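Side-chain contacts in S-M checkpoint control protein rad4 (Schizosaccharomyces pombe, PDB 4BU0), which couples S phase to mitosis as an essential DNA replication and checkpoint protein, its paired BRCT1,2 domains binding phosphorylated Crb2: residues V77-E80 / S81-G85; K5-K8 / G9-I12; H97-P100 / T101-C105; K68-S71 / S72-P76. One frame throughout, in Å; residues are numbered along the deposited sequence. Where two conformers were deposited one is given.

In the fold
Contacts 1, 2 and 4 belong to the first BRCT repeat, while contact 3 lies in the passage into the second. Contact 4 is the buried one, contacts 2 and 3 are partly buried, and contact 1 sits on the surface. Contacts 4 and 1 occupy the start and the end of helix 74-83: a serine cap and a methionine on tryptophan give way to a carboxylate-amide bond and a Schellman ending. Contact 2 packs on both, Leu7 CD1 lying 3.5 Å from Ile75 CD1 and Leu7 also meeting Leu78. Contact 3 touches contact 4 through Glu73 with His97 and a Leu99-Ile69 backbone bond. In contacts 2 and 3 a leucine methyl covers a phenylalanine face beside a turn.

Contact 1 of 4, residues V77-E80 / S81-G85; sequences VLYE and SWVQG
Val83 CG1 lies over one face of the Tyr79 ring, 3.6 Å from its centroid and displaced toward CZ, which it meets at 3.3 Å: the tight part of the contact. With CG anti to the backbone N (chi1 -177°), the tyrosine leans along the helix to receive that methyl. The six-membered ring of Trp82 meets the same ring obliquely, the two planes 60° apart, and Tyr79 CE1 comes to the indole edge 4.0 Å from CZ3. The phenol OH is hydrogen-bonded to Lys31 NZ.

Toward solvent the contact becomes polar. Gln84 NE2 donates to Glu80 OE2 (2.6 Å); the acceptor uses its anti lone pair and lies in the amide plane, although carboxylate and amide planes stand 77° apart. A water donates to Val77 O and Ser81 OG, and the serine hydroxyl is hydrogen-bonded to Glu86.

Backbone bonds run i to i+4, from Val83 N to Tyr79 O at 2.8 Å to a longer Gln84 N to Glu80 O bond of 3.3 Å. Gly85 takes a positive phi, and with two bonds back into the last turn, Gly85 N to Trp82 O among them, helix 74-83, the last of this BRCT repeat, closes in a Schellman motif.

Contact 2 of 4, residues K5-K8 / G9-I12; sequences KPLK and GFVI
Leu7 overlaps the Phe10 ring with a single methyl: CD2 stands 3.6 Å from the ring centroid and only 3° off the normal, almost exactly over the centre. The distances to the rim bear this out, since CD2 lies 3.8 Å from both CZ and CE1 of Phe10. It is a CH-pi contact over the face, and the two side chains cross at a slant. The other branch of the leucine goes elsewhere, CD1 meeting Ile12 CD1 at 4.1 Å, so the fork at CG serves the turn with one methyl and the first strand with the other.

Phe10 CG lies beside its own backbone N (chi1 -77°), which folds the ring back over the preceding turn, and CB comes to 3.3 Å from Leu7 O. That same carbonyl accepts from Phe10 N at 2.9 Å, with the donor 38° out of the carbonyl plane. At the ring edge, near its plane, lies Lys8 O. Gly9, between Lys8 and Phe10 in the chain, has a positive phi, and a CB there would collide with Lys8 O.

Beyond the turn, the Phe10 ring stacks with His46, and Leu7 packs on Ile75 and Leu78 of helix 74-83. An alanine in place of Phe10 would probably leave Leu7 CD2 without the aromatic face it covers and deprive His46 of its stacking partner.

Two overlapping beta turns, type I from Lys5 to Lys8 and type II from Leu7 to Phe10, thus lead the chain into strand 11-15, a central strand of the parallel BRCT sheet.

Contact 3 of 4, residues H97-P100 / T101-C105; sequences HLLP and TLFKC. Unlike the reference sequence in segment 97-100: Leu98 (reference Phe).
A type I beta turn from Pro100 to Phe103 lies in the chain that passes from the first BRCT repeat to strand 106-110 of the second, and its main side-chain contact spans one residue more, from Leu99 to Phe103. Leu99 CD1 sits over one face of the Phe103 ring, 3.9 Å from the centroid and 21° off the normal. The offset is toward the CG-CD2 edge: CD1 is 3.7 Å from Phe103 CG, and Leu99 CG comes to 3.8 Å from Phe103 CB. The two side chains cross at about a right angle, and CD2 of Leu99 joins in at Phe103 CB.

Leu99 holds CG anti to the backbone N (chi1 -167°) and Phe103 does the same, an arrangement that brings the leucine fork onto the phenylalanine ring across the turn. The turn itself is closed by Phe103 N donating to Pro100 O over 3.1 Å, the donor lying 60° out of the carbonyl plane. Phe103 CB also packs close to this oxygen, at 3.3 Å, and Pro100 CD comes within 4.3 Å of Phe103 CB.

A glycine in place of Leu99 would probably uncover this face of the Phe103 ring and leave it freer to turn.

Leu99 is also joined by a backbone hydrogen bond to Ile69 of strand 68-70, while Leu102 packs on helix 166-174 of the second repeat. A type II turn from Leu102 to Cys105 follows, and the two overlapping turns lead the chain into strand 106-110 of the second BRCT domain.

Contact 4 of 4, residues K68-S71 / S72-P76; sequences KIMS and SEWIP
Ser71 caps the turn that leads from strand 68-70, an outer strand of the parallel BRCT sheet, into helix 74-83. Among the hydrogen bonds, Glu73 N donates to Ser71 OG over 3.2 Å, nearly straight at 172°; the hydroxyl gets there by standing anti to its backbone N (chi1 167°). Trp74 N then donates to Ser71 O at 3.1 Å from above the carbonyl plane, closing a type I turn. A water extends this polar set: it donates to Ser71 O, weakly to Ser72 O, and accepts from Ile75 N.

The Glu73 carboxylate bends back beside Ser71, but its OE2 is hydrogen-bonded to His97 ND1, tying the cap to the linker toward the second repeat.

The apolar group is Met70 on Trp74, a Met-aromatic contact. The methionine chain is bent at both chi2 and chi3, which curls its end over the indole; SD stays farther off, above the six-membered ring. Ile75 CD1 lies over the opposite face, so the buried indole is sandwiched, while its NE1 is hydrogen-bonded to Leu92 O. On the methionine side the methyl does the touching, Met70 CE resting 3.6 Å from Trp74 CG.

Contact 1 of 4, residues V77-E80 / S81-G85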
loop_
_atom_site.group_PDB
_atom_site.type_symbol
_atom_site.label_atom_id
_atom_site.label_comp_id
_atom_site.label_asym_id
_atom_site.label_seq_id
_atom_site.Cartn_x
_atom_site.Cartn_y
_atom_site.Cartn_z
ATOM N N VAL A 77 9.717 7.847 -14.427
ATOM C CA VAL A 77 9.786 7.015 -15.617
ATOM C C VAL A 77 9.049 7.700 -16.797
ATOM O O VAL A 77 9.557 7.733 -17.934
ATOM C CB VAL A 77 9.261 5.577 -15.353
ATOM C CG1 VAL A 77 9.130 4.782 -16.648
ATOM C CG2 VAL A 77 10.189 4.839 -14.375
ATOM N N LEU A 78 7.848 8.248 -16.547
ATOM C CA LEU A 78 7.127 8.912 -17.627
ATOM C C LEU A 78 7.894 10.156 -18.116
ATOM O O LEU A 78 8.031 10.371 -19.335
ATOM C CB LEU A 78 5.740 9.321 -17.106
ATOM C CG LEU A 78 4.914 10.184 -18.047
ATOM C CD1 LEU A 78 4.553 9.387 -19.346
ATOM C CD2 LEU A 78 3.634 10.634 -17.336
ATOM N N TYR A 79 8.413 10.947 -17.161
ATOM C CA TYR A 79 9.200 12.127 -17.530
ATOM C C TYR A 79 10.390 11.732 -18.396
ATOM O O TYR A 79 10.649 12.386 -19.411
ATOM C CB TYR A 79 9.711 12.798 -16.255
ATOM C CG TYR A 79 10.481 14.062 -16.539
ATOM C CD1 TYR A 79 9.824 15.272 -16.714
ATOM C CD2 TYR A 79 11.871 14.055 -16.598
ATOM C CE1 TYR A 79 10.525 16.447 -16.939
ATOM C CE2 TYR A 79 12.586 15.231 -16.808
ATOM C CZ TYR A 79 11.908 16.417 -17.005
ATOM O OH TYR A 79 12.610 17.586 -17.205
ATOM N N GLU A 80 11.095 10.641 -18.017
ATOM C CA GLU A 80 12.244 10.221 -18.809
ATOM C C GLU A 80 11.872 9.896 -20.250
ATOM O O GLU A 80 12.570 10.308 -21.183
ATOM C CB GLU A 80 12.897 9.014 -18.146
ATOM C CG GLU A 80 14.285 8.751 -18.696
ATOM C CD GLU A 80 15.254 9.896 -18.459
ATOM O OE1 GLU A 80 15.167 10.571 -17.403
ATOM O OE2 GLU A 80 16.062 10.158 -19.374
ATOM N N SER A 81 10.746 9.198 -20.462
ATOM C CA SER A 81 10.328 8.862 -21.819
ATOM C C SER A 81 9.982 10.116 -22.599
ATOM O O SER A 81 10.402 10.279 -23.756
ATOM C CB SER A 81 9.131 7.914 -21.802
ATOM O OG SER A 81 9.521 6.597 -21.457
ATOM N N TRP A 82 9.259 11.033 -21.968
ATOM C CA TRP A 82 8.831 12.261 -22.600
ATOM C C TRP A 82 10.005 13.180 -22.986
ATOM O O TRP A 82 10.036 13.681 -24.112
ATOM C CB TRP A 82 7.901 12.968 -21.618
ATOM C CG TRP A 82 7.385 14.274 -22.123
ATOM C CD1 TRP A 82 6.564 14.470 -23.199
ATOM C CD2 TRP A 82 7.579 15.553 -21.520
ATOM N NE1 TRP A 82 6.233 15.802 -23.299
ATOM C CE2 TRP A 82 6.835 16.488 -22.278
ATOM C CE3 TRP A 82 8.284 15.999 -20.388
ATOM C CZ2 TRP A 82 6.764 17.840 -21.929
ATOM C CZ3 TRP A 82 8.208 17.339 -20.044
ATOM C CH2 TRP A 82 7.493 18.252 -20.836
ATOM N N VAL A 83 10.961 13.373 -22.066
ATOM C CA VAL A 83 12.066 14.310 -22.377
ATOM C C VAL A 83 13.030 13.746 -23.415
ATOM O O VAL A 83 13.781 14.525 -24.032
ATOM C CB VAL A 83 12.836 14.787 -21.143
ATOM C CG1 VAL A 83 11.946 15.633 -20.249
ATOM C CG2 VAL A 83 13.553 13.647 -20.381
ATOM N N GLN A 84 13.015 12.430 -23.607
ATOM C CA GLN A 84 13.837 11.761 -24.634
ATOM C C GLN A 84 13.128 11.693 -25.996
ATOM O O GLN A 84 13.697 11.128 -26.947
ATOM C CB GLN A 84 14.253 10.357 -24.199
ATOM C CG GLN A 84 15.172 10.387 -23.008
ATOM C CD GLN A 84 15.831 9.057 -22.775
ATOM O OE1 GLN A 84 16.074 8.280 -23.711
ATOM N NE2 GLN A 84 16.259 8.840 -21.550
ATOM N N GLY A 85 11.932 12.286 -26.097
ATOM C CA GLY A 85 11.180 12.357 -27.339
ATOM C C GLY A 85 10.489 11.072 -27.725
ATOM O O GLY A 85 10.103 10.916 -28.887
HETATM O O HOH W 1 11.061 5.822 -19.222
#

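Contact 2 of 4, residues K5-K8 / G9-I12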
loop_
_atom_site.group_PDB
_atom_site.type_symbol
_atom_site.label_atom_id
_atom_site.label_comp_id
_atom_site.label_asym_id
_atom_site.label_seq_id
_atom_site.Cartn_x
_atom_site.Cartn_y
_atom_site.Cartn_z
ATOM N N LYS A 5 2.666 19.126 -22.621
ATOM C CA LYS A 5 1.768 19.012 -21.473
ATOM C C LYS A 5 0.982 17.679 -21.512
ATOM O O LYS A 5 -0.261 17.696 -21.419
ATOM C CB LYS A 5 0.831 20.230 -21.335
ATOM C CG LYS A 5 1.515 21.600 -21.471
ATOM C CD LYS A 5 2.565 21.895 -20.400
ATOM C CE LYS A 5 3.922 22.142 -21.011
ATOM N NZ LYS A 5 4.719 20.891 -21.119
ATOM N N PRO A 6 1.667 16.502 -21.520
ATOM C CA PRO A 6 0.924 15.227 -21.504
ATOM C C PRO A 6 0.057 15.050 -20.270
ATOM O O PRO A 6 -0.925 14.307 -20.342
ATOM C CB PRO A 6 2.015 14.149 -21.483
ATOM C CG PRO A 6 3.257 14.822 -21.876
ATOM C CD PRO A 6 3.130 16.273 -21.566
ATOM N N LEU A 7 0.453 15.679 -19.112
ATOM C CA LEU A 7 -0.322 15.507 -17.878
ATOM C C LEU A 7 -1.266 16.667 -17.596
ATOM O O LEU A 7 -1.717 16.807 -16.464
ATOM C CB LEU A 7 0.587 15.249 -16.662
ATOM C CG LEU A 7 1.410 13.953 -16.715
ATOM C CD1 LEU A 7 2.078 13.718 -15.360
ATOM C CD2 LEU A 7 0.533 12.717 -17.061
ATOM N N LYS A 8 -1.636 17.464 -18.622
ATOM C CA LYS A 8 -2.662 18.490 -18.414
ATOM C C LYS A 8 -3.951 17.829 -17.872
ATOM O O LYS A 8 -4.337 16.762 -18.361
ATOM C CB LYS A 8 -2.957 19.205 -19.741
ATOM C CG LYS A 8 -4.009 20.315 -19.591
ATOM C CD LYS A 8 -4.097 21.176 -20.853
ATOM C CE LYS A 8 -5.028 22.350 -20.638
ATOM N NZ LYS A 8 -5.178 23.182 -21.866
ATOM N N GLY A 9 -4.506 18.406 -16.814
ATOM C CA GLY A 9 -5.710 17.857 -16.209
ATOM C C GLY A 9 -5.441 16.898 -15.065
ATOM O O GLY A 9 -6.363 16.579 -14.296
ATOM N N PHE A 10 -4.185 16.406 -14.942
ATOM C CA PHE A 10 -3.849 15.551 -13.800
ATOM C C PHE A 10 -3.588 16.406 -12.582
ATOM O O PHE A 10 -3.041 17.507 -12.709
ATOM C CB PHE A 10 -2.590 14.711 -14.090
ATOM C CG PHE A 10 -2.760 13.525 -14.989
ATOM C CD1 PHE A 10 -3.154 13.685 -16.316
ATOM C CD2 PHE A 10 -2.423 12.250 -14.546
ATOM C CE1 PHE A 10 -3.289 12.576 -17.156
ATOM C CE2 PHE A 10 -2.535 11.139 -15.396
ATOM C CZ PHE A 10 -2.981 11.306 -16.686
ATOM N N VAL A 11 -3.944 15.897 -11.383
ATOM C CA VAL A 11 -3.742 16.609 -10.122
ATOM C C VAL A 11 -3.087 15.590 -9.215
ATOM O O VAL A 11 -3.731 14.619 -8.805
ATOM C CB VAL A 11 -5.037 17.223 -9.544
ATOM C CG1 VAL A 11 -4.734 17.984 -8.257
ATOM C CG2 VAL A 11 -5.705 18.150 -10.569
ATOM N N ILE A 12 -1.792 15.788 -8.967
ATOM C CA ILE A 12 -1.007 14.802 -8.224
ATOM C C ILE A 12 -0.735 15.237 -6.800
ATOM O O ILE A 12 -0.496 16.399 -6.524
ATOM C CB ILE A 12 0.292 14.576 -9.032
ATOM C CG1 ILE A 12 -0.059 13.847 -10.365
ATOM C CG2 ILE A 12 1.393 13.838 -8.214
ATOM C CD1 ILE A 12 0.986 13.939 -11.436
#

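Contact 3 of 4, residues H97-P100 / T101-C105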
loop_
_atom_site.group_PDB
_atom_site.type_symbol
_atom_site.label_atom_id
_atom_site.label_comp_id
_atom_site.label_asym_id
_atom_site.label_seq_id
_atom_site.Cartn_x
_atom_site.Cartn_y
_atom_site.Cartn_z
ATOM N N HIS A 97 2.531 1.425 -13.518
ATOM C CA HIS A 97 3.170 1.939 -12.304
ATOM C C HIS A 97 2.188 2.119 -11.159
ATOM O O HIS A 97 2.428 2.904 -10.240
ATOM C CB HIS A 97 3.916 3.264 -12.606
ATOM C CG HIS A 97 5.032 3.056 -13.576
ATOM N ND1 HIS A 97 6.247 2.545 -13.165
ATOM C CD2 HIS A 97 5.044 3.185 -14.920
ATOM C CE1 HIS A 97 6.978 2.417 -14.267
ATOM N NE2 HIS A 97 6.297 2.781 -15.349
ATOM N N LEU A 98 1.107 1.352 -11.153
ATOM C CA LEU A 98 0.204 1.371 -10.018
ATOM C C LEU A 98 0.962 0.821 -8.825
ATOM O O LEU A 98 1.779 -0.106 -8.974
ATOM C CB LEU A 98 -1.039 0.496 -10.303
ATOM C CG LEU A 98 -1.991 1.032 -11.339
ATOM C CD1 LEU A 98 -3.029 -0.057 -11.731
ATOM C CD2 LEU A 98 -2.721 2.239 -10.835
ATOM N N LEU A 99 0.691 1.356 -7.642
ATOM C CA LEU A 99 1.365 0.815 -6.464
ATOM C C LEU A 99 0.873 -0.607 -6.194
ATOM O O LEU A 99 -0.341 -0.850 -6.276
ATOM C CB LEU A 99 1.060 1.681 -5.249
ATOM C CG LEU A 99 1.936 1.416 -4.004
ATOM C CD1 LEU A 99 3.417 1.910 -4.209
ATOM C CD2 LEU A 99 1.348 2.085 -2.773
ATOM N N PRO A 100 1.785 -1.559 -5.878
ATOM C CA PRO A 100 1.329 -2.916 -5.518
ATOM C C PRO A 100 0.368 -2.825 -4.343
ATOM O O PRO A 100 0.608 -2.042 -3.424
ATOM C CB PRO A 100 2.629 -3.626 -5.129
ATOM C CG PRO A 100 3.692 -2.907 -5.964
ATOM C CD PRO A 100 3.262 -1.455 -5.838
ATOM N N THR A 101 -0.713 -3.606 -4.365
ATOM C CA THR A 101 -1.750 -3.472 -3.348
ATOM C C THR A 101 -1.209 -3.577 -1.948
ATOM O O THR A 101 -1.590 -2.778 -1.076
ATOM C CB THR A 101 -2.831 -4.533 -3.572
ATOM O OG1 THR A 101 -3.418 -4.269 -4.854
ATOM C CG2 THR A 101 -3.924 -4.490 -2.499
ATOM N N LEU A 102 -0.307 -4.564 -1.716
ATOM C CA LEU A 102 0.223 -4.824 -0.380
ATOM C C LEU A 102 1.621 -4.237 -0.141
ATOM O O LEU A 102 2.374 -4.703 0.723
ATOM C CB LEU A 102 0.204 -6.345 -0.115
ATOM C CG LEU A 102 -1.192 -6.968 -0.248
ATOM C CD1 LEU A 102 -1.126 -8.469 0.015
ATOM C CD2 LEU A 102 -2.216 -6.325 0.732
ATOM N N PHE A 103 1.940 -3.131 -0.851
ATOM C CA PHE A 103 3.197 -2.435 -0.659
ATOM C C PHE A 103 3.341 -2.072 0.822
ATOM O O PHE A 103 2.402 -1.520 1.433
ATOM C CB PHE A 103 3.217 -1.172 -1.551
ATOM C CG PHE A 103 4.525 -0.441 -1.543
ATOM C CD1 PHE A 103 5.641 -0.971 -2.184
ATOM C CD2 PHE A 103 4.657 0.766 -0.878
ATOM C CE1 PHE A 103 6.866 -0.286 -2.171
ATOM C CE2 PHE A 103 5.872 1.453 -0.874
ATOM C CZ PHE A 103 6.965 0.921 -1.522
ATOM N N LYS A 104 4.503 -2.416 1.387
ATOM C CA LYS A 104 4.886 -2.156 2.780
ATOM C C LYS A 104 4.130 -3.021 3.793
ATOM O O LYS A 104 4.374 -2.867 5.003
ATOM C CB LYS A 104 4.774 -0.677 3.191
ATOM C CG LYS A 104 5.824 0.213 2.511
ATOM C CD LYS A 104 7.203 0.086 3.109
ATOM C CE LYS A 104 8.065 1.283 2.775
ATOM N NZ LYS A 104 8.642 1.192 1.408
ATOM N N CYS A 105 3.271 -3.941 3.332
ATOM C CA CYS A 105 2.640 -4.864 4.284
ATOM C C CYS A 105 3.629 -5.964 4.602
ATOM O O CYS A 105 4.340 -6.437 3.713
ATOM C CB CYS A 105 1.349 -5.464 3.737
ATOM S SG CYS A 105 0.010 -4.275 3.552
#

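Contact 4 of 4, residues K68-S71 / S72-P76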
loop_
_atom_site.group_PDB
_atom_site.type_symbol
_atom_site.label_atom_id
_atom_site.label_comp_id
_atom_site.label_asym_id
_atom_site.label_seq_id
_atom_site.Cartn_x
_atom_site.Cartn_y
_atom_site.Cartn_z
ATOM N N LYS A 68 -6.134 7.075 -8.518
ATOM C CA LYS A 68 -5.173 6.001 -8.727
ATOM C C LYS A 68 -4.049 6.118 -7.730
ATOM O O LYS A 68 -3.515 7.212 -7.549
ATOM C CB LYS A 68 -4.569 6.028 -10.152
ATOM C CG LYS A 68 -5.567 6.131 -11.317
ATOM C CD LYS A 68 -6.077 4.801 -11.781
ATOM C CE LYS A 68 -7.131 5.015 -12.842
ATOM N NZ LYS A 68 -8.294 4.107 -12.656
ATOM N N ILE A 69 -3.692 4.991 -7.070
ATOM C CA ILE A 69 -2.585 4.978 -6.110
ATOM C C ILE A 69 -1.373 4.475 -6.855
ATOM O O ILE A 69 -1.312 3.353 -7.351
ATOM C CB ILE A 69 -2.853 4.217 -4.802
ATOM C CG1 ILE A 69 -4.097 4.801 -4.102
ATOM C CG2 ILE A 69 -1.625 4.310 -3.875
ATOM C CD1 ILE A 69 -4.670 3.851 -3.207
ATOM N N MET A 70 -0.392 5.392 -6.977
ATOM C CA MET A 70 0.756 5.198 -7.811
ATOM C C MET A 70 2.043 5.004 -7.087
ATOM O O MET A 70 2.242 5.504 -5.984
ATOM C CB MET A 70 0.926 6.490 -8.667
ATOM C CG MET A 70 -0.322 6.907 -9.462
ATOM S SD MET A 70 -0.895 5.587 -10.571
ATOM C CE MET A 70 0.553 5.362 -11.653
ATOM N N SER A 71 2.951 4.295 -7.753
ATOM C CA SER A 71 4.303 4.103 -7.256
ATOM C C SER A 71 5.121 5.394 -7.408
ATOM O O SER A 71 4.883 6.204 -8.330
ATOM C CB SER A 71 4.957 2.970 -8.033
ATOM O OG SER A 71 6.358 2.920 -7.811
ATOM N N SER A 72 6.129 5.570 -6.559
ATOM C CA SER A 72 7.013 6.719 -6.660
ATOM C C SER A 72 7.774 6.775 -7.970
ATOM O O SER A 72 8.231 7.850 -8.339
ATOM C CB SER A 72 8.011 6.689 -5.513
ATOM O OG SER A 72 8.801 5.514 -5.602
ATOM N N GLU A 73 7.919 5.636 -8.658
ATOM C CA GLU A 73 8.686 5.602 -9.904
ATOM C C GLU A 73 7.875 6.101 -11.103
ATOM O O GLU A 73 8.462 6.360 -12.159
ATOM C CB GLU A 73 9.220 4.175 -10.178
ATOM C CG GLU A 73 8.257 3.236 -10.899
ATOM C CD GLU A 73 7.816 1.922 -10.267
ATOM O OE1 GLU A 73 8.651 1.268 -9.601
ATOM O OE2 GLU A 73 6.654 1.509 -10.506
ATOM N N TRP A 74 6.526 6.217 -10.971
ATOM C CA TRP A 74 5.716 6.615 -12.112
ATOM C C TRP A 74 6.164 7.904 -12.797
ATOM O O TRP A 74 6.480 7.893 -13.989
ATOM C CB TRP A 74 4.236 6.712 -11.708
ATOM C CG TRP A 74 3.359 7.232 -12.801
ATOM C CD1 TRP A 74 3.338 6.824 -14.110
ATOM C CD2 TRP A 74 2.425 8.310 -12.693
ATOM N NE1 TRP A 74 2.430 7.587 -14.829
ATOM C CE2 TRP A 74 1.851 8.495 -13.978
ATOM C CE3 TRP A 74 1.980 9.110 -11.622
ATOM C CZ2 TRP A 74 0.894 9.492 -14.231
ATOM C CZ3 TRP A 74 0.997 10.068 -11.872
ATOM C CH2 TRP A 74 0.480 10.252 -13.166
ATOM N N ILE A 75 6.200 9.003 -12.057
ATOM C CA ILE A 75 6.515 10.290 -12.679
ATOM C C ILE A 75 7.956 10.315 -13.230
ATOM O O ILE A 75 8.132 10.690 -14.389
ATOM C CB ILE A 75 6.223 11.458 -11.730
ATOM C CG1 ILE A 75 4.680 11.669 -11.542
ATOM C CG2 ILE A 75 6.933 12.747 -12.203
ATOM C CD1 ILE A 75 3.904 12.084 -12.853
ATOM N N PRO A 76 8.991 9.872 -12.489
ATOM C CA PRO A 76 10.326 9.864 -13.095
ATOM C C PRO A 76 10.413 9.020 -14.364
ATOM O O PRO A 76 11.073 9.439 -15.316
ATOM C CB PRO A 76 11.193 9.278 -11.974
ATOM C CG PRO A 76 10.507 9.742 -10.716
ATOM C CD PRO A 76 9.043 9.503 -11.062
HETATM O O HOH W 2 5.714 8.970 -9.184
#